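Long-range contact in colicin-M immunity protein (Escherichia coli, PDB 4AEQ), which protects cells carrying the colicin M plasmid against colicin M, and is present here as its C-terminal part, a dimer in the crystal: residues D38-T44 and P76-Y82. Residues are numbered along the deposited sequence; the frame is centred on the assembly and turned at random.
Sequences DVQLLGT and PDGKRMY
The ring of Y82 takes the carboxylate of D38 at its edge and R80 CG over one face, near the margin and 3.6 Å from the ring plane; F71 of strand 66-74 also meets the ring, the two planes nearly parallel. D38 OD2 lies in the ring plane and accepts a hydrogen bond from Y82 OH, whose 2.4 Å length is doubtfully short, with carboxylate and ring planes 76° apart. The other carboxylate oxygen meets R80 edge-on: D38 OD1 to R80 NE is 3.4 Å and bent to 142°, a weak bond within a salt bridge. With CG anti to the backbone N and its chain bent at chi2, R80 offers NE, while the NH1/NH2 end runs on past D38. These contacts pack the C-terminal end of helix 17-42 against the start of strand 79-87 in the four-stranded antiparallel sheet of this YebF/Cmi-family domain, local axes 8.8 Å apart at 137°; at the dimer interface Y28 of the second subunit meets the Y82 ring edge-to-face and packs on L42. L42 CD2 lies 3.4 Å from G78 O and reaches the backbone of K79. G43, first to leave the helix, has positive phi and brings CA within 3.8 Å of D77 CG. The 76-78 loop leading into the strand is tied on by D77 N, which donates to L42 O at 2.9 Å, while P76 CD sits 3.9 Å from T44 CG2.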
ATOM      1  N   ASP A  38       5.987   4.369 -12.279  1.00 23.62           N
ATOM      2  CA  ASP A  38       4.955   5.375 -12.535  1.00 21.00           C
ATOM      3  C   ASP A  38       5.500   6.803 -12.494  1.00 21.30           C
ATOM      4  O   ASP A  38       5.122   7.640 -13.321  1.00 22.00           O
ATOM      5  CB  ASP A  38       3.762   5.208 -11.586  1.00 24.97           C
ATOM      6  CG  ASP A  38       2.786   4.144 -12.063  1.00 31.44           C
ATOM      7  OD1 ASP A  38       3.082   3.483 -13.079  1.00 31.51           O
ATOM      8  OD2 ASP A  38       1.727   3.967 -11.422  1.00 32.79           O
ATOM      9  N   VAL A  39       6.388   7.085 -11.546  1.00 22.88           N
ATOM     10  CA  VAL A  39       6.963   8.426 -11.474  1.00 21.88           C
ATOM     11  C   VAL A  39       7.795   8.734 -12.718  1.00 25.46           C
ATOM     12  O   VAL A  39       7.632   9.789 -13.335  1.00 25.82           O
ATOM     13  CB  VAL A  39       7.824   8.625 -10.210  1.00 22.68           C
ATOM     14  CG1 VAL A  39       8.582   9.945 -10.288  1.00 25.28           C
ATOM     15  CG2 VAL A  39       6.957   8.584  -8.968  1.00 21.85           C
ATOM     16  N   GLN A  40       8.685   7.818 -13.094  1.00 25.40           N
ATOM     17  CA  GLN A  40       9.523   8.036 -14.272  1.00 28.90           C
ATOM     18  C   GLN A  40       8.684   8.159 -15.549  1.00 26.13           C
ATOM     19  O   GLN A  40       9.076   8.839 -16.494  1.00 27.07           O
ATOM     20  CB  GLN A  40      10.550   6.913 -14.414  1.00 37.41           C
ATOM     21  CG  GLN A  40       9.912   5.549 -14.600  1.00 50.30           C
ATOM     22  CD  GLN A  40      10.929   4.446 -14.784  1.00 61.27           C
ATOM     23  OE1 GLN A  40      12.095   4.595 -14.420  1.00 66.16           O
ATOM     24  NE2 GLN A  40      10.492   3.326 -15.350  1.00 63.72           N
ATOM     25  N   LEU A  41       7.524   7.509 -15.567  1.00 23.04           N
ATOM     26  CA  LEU A  41       6.642   7.520 -16.736  1.00 24.92           C
ATOM     27  C   LEU A  41       5.843   8.812 -16.868  1.00 22.79           C
ATOM     28  O   LEU A  41       5.677   9.356 -17.965  1.00 25.96           O
ATOM     29  CB  LEU A  41       5.655   6.362 -16.652  1.00 33.69           C
ATOM     30  CG  LEU A  41       6.164   4.933 -16.832  1.00 42.91           C
ATOM     31  CD1 LEU A  41       7.693   4.848 -16.939  1.00 42.69           C
ATOM     32  CD2 LEU A  41       5.623   4.063 -15.703  1.00 47.09           C
ATOM     33  N   LEU A  42       5.323   9.288 -15.744  1.00 20.17           N
ATOM     34  CA  LEU A  42       4.537  10.513 -15.756  1.00 18.88           C
ATOM     35  C   LEU A  42       5.461  11.716 -15.862  1.00 19.37           C
ATOM     36  O   LEU A  42       5.077  12.759 -16.383  1.00 23.46           O
ATOM     37  CB  LEU A  42       3.669  10.610 -14.499  1.00 18.14           C
ATOM     38  CG  LEU A  42       2.571   9.555 -14.358  1.00 23.15           C
ATOM     39  CD1 LEU A  42       1.833   9.725 -13.041  1.00 22.27           C
ATOM     40  CD2 LEU A  42       1.599   9.626 -15.528  1.00 27.21           C
ATOM     41  N   GLY A  43       6.685  11.554 -15.372  1.00 17.38           N
ATOM     42  CA  GLY A  43       7.670  12.617 -15.406  1.00 20.74           C
ATOM     43  C   GLY A  43       7.558  13.545 -14.212  1.00 24.23           C
ATOM     44  O   GLY A  43       8.177  14.606 -14.189  1.00 26.94           O
ATOM     45  N   THR A  44       6.753  13.157 -13.230  1.00 22.03           N
ATOM     46  CA  THR A  44       6.602  13.949 -12.018  1.00 22.61           C
ATOM     47  C   THR A  44       6.176  13.086 -10.835  1.00 22.90           C
ATOM     48  O   THR A  44       5.549  12.040 -11.013  1.00 21.36           O
ATOM     49  CB  THR A  44       5.565  15.065 -12.219  1.00 25.49           C
ATOM     50  OG1 THR A  44       5.446  15.838 -11.019  1.00 27.02           O
ATOM     51  CG2 THR A  44       4.210  14.469 -12.575  1.00 21.62           C
ATOM     52  N   PRO A  76       3.942  15.640 -17.249  1.00 25.91           N
ATOM     53  CA  PRO A  76       4.400  16.205 -18.521  1.00 27.63           C
ATOM     54  C   PRO A  76       4.887  15.128 -19.489  1.00 27.44           C
ATOM     55  O   PRO A  76       4.859  15.346 -20.701  1.00 31.22           O
ATOM     56  CB  PRO A  76       5.555  17.118 -18.102  1.00 33.29           C
ATOM     57  CG  PRO A  76       6.040  16.554 -16.809  1.00 32.13           C
ATOM     58  CD  PRO A  76       4.832  15.975 -16.126  1.00 26.59           C
ATOM     59  N   ASP A  77       5.348  13.996 -18.964  1.00 24.57           N
ATOM     60  CA  ASP A  77       5.853  12.913 -19.803  1.00 27.21           C
ATOM     61  C   ASP A  77       4.800  11.872 -20.179  1.00 25.46           C
ATOM     62  O   ASP A  77       5.048  11.026 -21.040  1.00 22.16           O
ATOM     63  CB  ASP A  77       7.019  12.200 -19.114  1.00 36.90           C
ATOM     64  CG  ASP A  77       8.288  13.026 -19.107  1.00 52.39           C
ATOM     65  OD1 ASP A  77       8.193  14.268 -19.199  1.00 58.57           O
ATOM     66  OD2 ASP A  77       9.384  12.431 -19.008  1.00 57.84           O
ATOM     67  N   GLY A  78       3.628  11.923 -19.555  1.00 19.03           N
ATOM     68  CA  GLY A  78       2.644  10.885 -19.803  1.00 20.46           C
ATOM     69  C   GLY A  78       1.418  10.883 -18.914  1.00 18.49           C
ATOM     70  O   GLY A  78       1.180  11.813 -18.145  1.00 23.35           O
ATOM     71  N   LYS A  79       0.634   9.818 -19.032  1.00 17.36           N
ATOM     72  CA  LYS A  79      -0.660   9.722 -18.371  1.00 20.22           C
ATOM     73  C   LYS A  79      -0.935   8.258 -18.050  1.00 18.80           C
ATOM     74  O   LYS A  79      -0.574   7.379 -18.825  1.00 17.73           O
ATOM     75  CB  LYS A  79      -1.739  10.269 -19.309  1.00 30.23           C
ATOM     76  CG  LYS A  79      -3.073  10.576 -18.664  1.00 36.74           C
ATOM     77  CD  LYS A  79      -3.867  11.532 -19.545  1.00 42.71           C
ATOM     78  CE  LYS A  79      -5.217  11.883 -18.934  1.00 46.47           C
ATOM     79  NZ  LYS A  79      -5.785  13.125 -19.534  1.00 50.09           N
ATOM     80  N   ARG A  80      -1.572   7.990 -16.915  1.00 16.75           N
ATOM     81  CA  ARG A  80      -1.848   6.613 -16.520  1.00 17.91           C
ATOM     82  C   ARG A  80      -3.211   6.479 -15.856  1.00 16.81           C
ATOM     83  O   ARG A  80      -3.601   7.320 -15.050  1.00 19.29           O
ATOM     84  CB  ARG A  80      -0.767   6.105 -15.566  1.00 22.48           C
ATOM     85  CG  ARG A  80      -0.927   4.651 -15.143  1.00 30.34           C
ATOM     86  CD  ARG A  80       0.183   3.789 -15.727  1.00 37.77           C
ATOM     87  NE  ARG A  80       0.400   2.562 -14.964  1.00 43.58           N
ATOM     88  CZ  ARG A  80      -0.015   1.358 -15.343  1.00 49.66           C
ATOM     89  NH1 ARG A  80      -0.676   1.207 -16.484  1.00 51.93           N
ATOM     90  NH2 ARG A  80       0.232   0.302 -14.580  1.00 52.37           N
ATOM     91  N   MET A  81      -3.922   5.412 -16.198  1.00 15.74           N
ATOM     92  CA  MET A  81      -5.205   5.094 -15.579  1.00 17.37           C
ATOM     93  C   MET A  81      -5.006   4.217 -14.348  1.00 16.70           C
ATOM     94  O   MET A  81      -4.182   3.307 -14.356  1.00 18.76           O
ATOM     95  CB  MET A  81      -6.094   4.358 -16.579  1.00 22.95           C
ATOM     96  CG  MET A  81      -7.310   3.706 -15.949  1.00 25.82           C
ATOM     97  SD  MET A  81      -8.620   4.907 -15.707  1.00 35.64           S
ATOM     98  CE  MET A  81      -9.111   5.163 -17.406  1.00 27.23           C
ATOM     99  N   TYR A  82      -5.767   4.490 -13.290  1.00 16.23           N
ATOM    100  CA  TYR A  82      -5.724   3.684 -12.074  1.00 16.86           C
ATOM    101  C   TYR A  82      -7.122   3.371 -11.576  1.00 16.75           C
ATOM    102  O   TYR A  82      -8.058   4.150 -11.799  1.00 15.31           O
ATOM    103  CB  TYR A  82      -5.031   4.442 -10.946  1.00 17.76           C
ATOM    104  CG  TYR A  82      -3.597   4.825 -11.178  1.00 18.39           C
ATOM    105  CD1 TYR A  82      -3.272   6.046 -11.750  1.00 17.97           C
ATOM    106  CD2 TYR A  82      -2.564   3.986 -10.784  1.00 22.03           C
ATOM    107  CE1 TYR A  82      -1.957   6.414 -11.942  1.00 19.92           C
ATOM    108  CE2 TYR A  82      -1.244   4.345 -10.977  1.00 21.30           C
ATOM    109  CZ  TYR A  82      -0.950   5.562 -11.556  1.00 22.87           C
ATOM    110  OH  TYR A  82       0.357   5.939 -11.752  1.00 27.76           O
TER
HETATM  111  O   HOH W   1       9.824  15.415 -16.343  1.00 48.97           O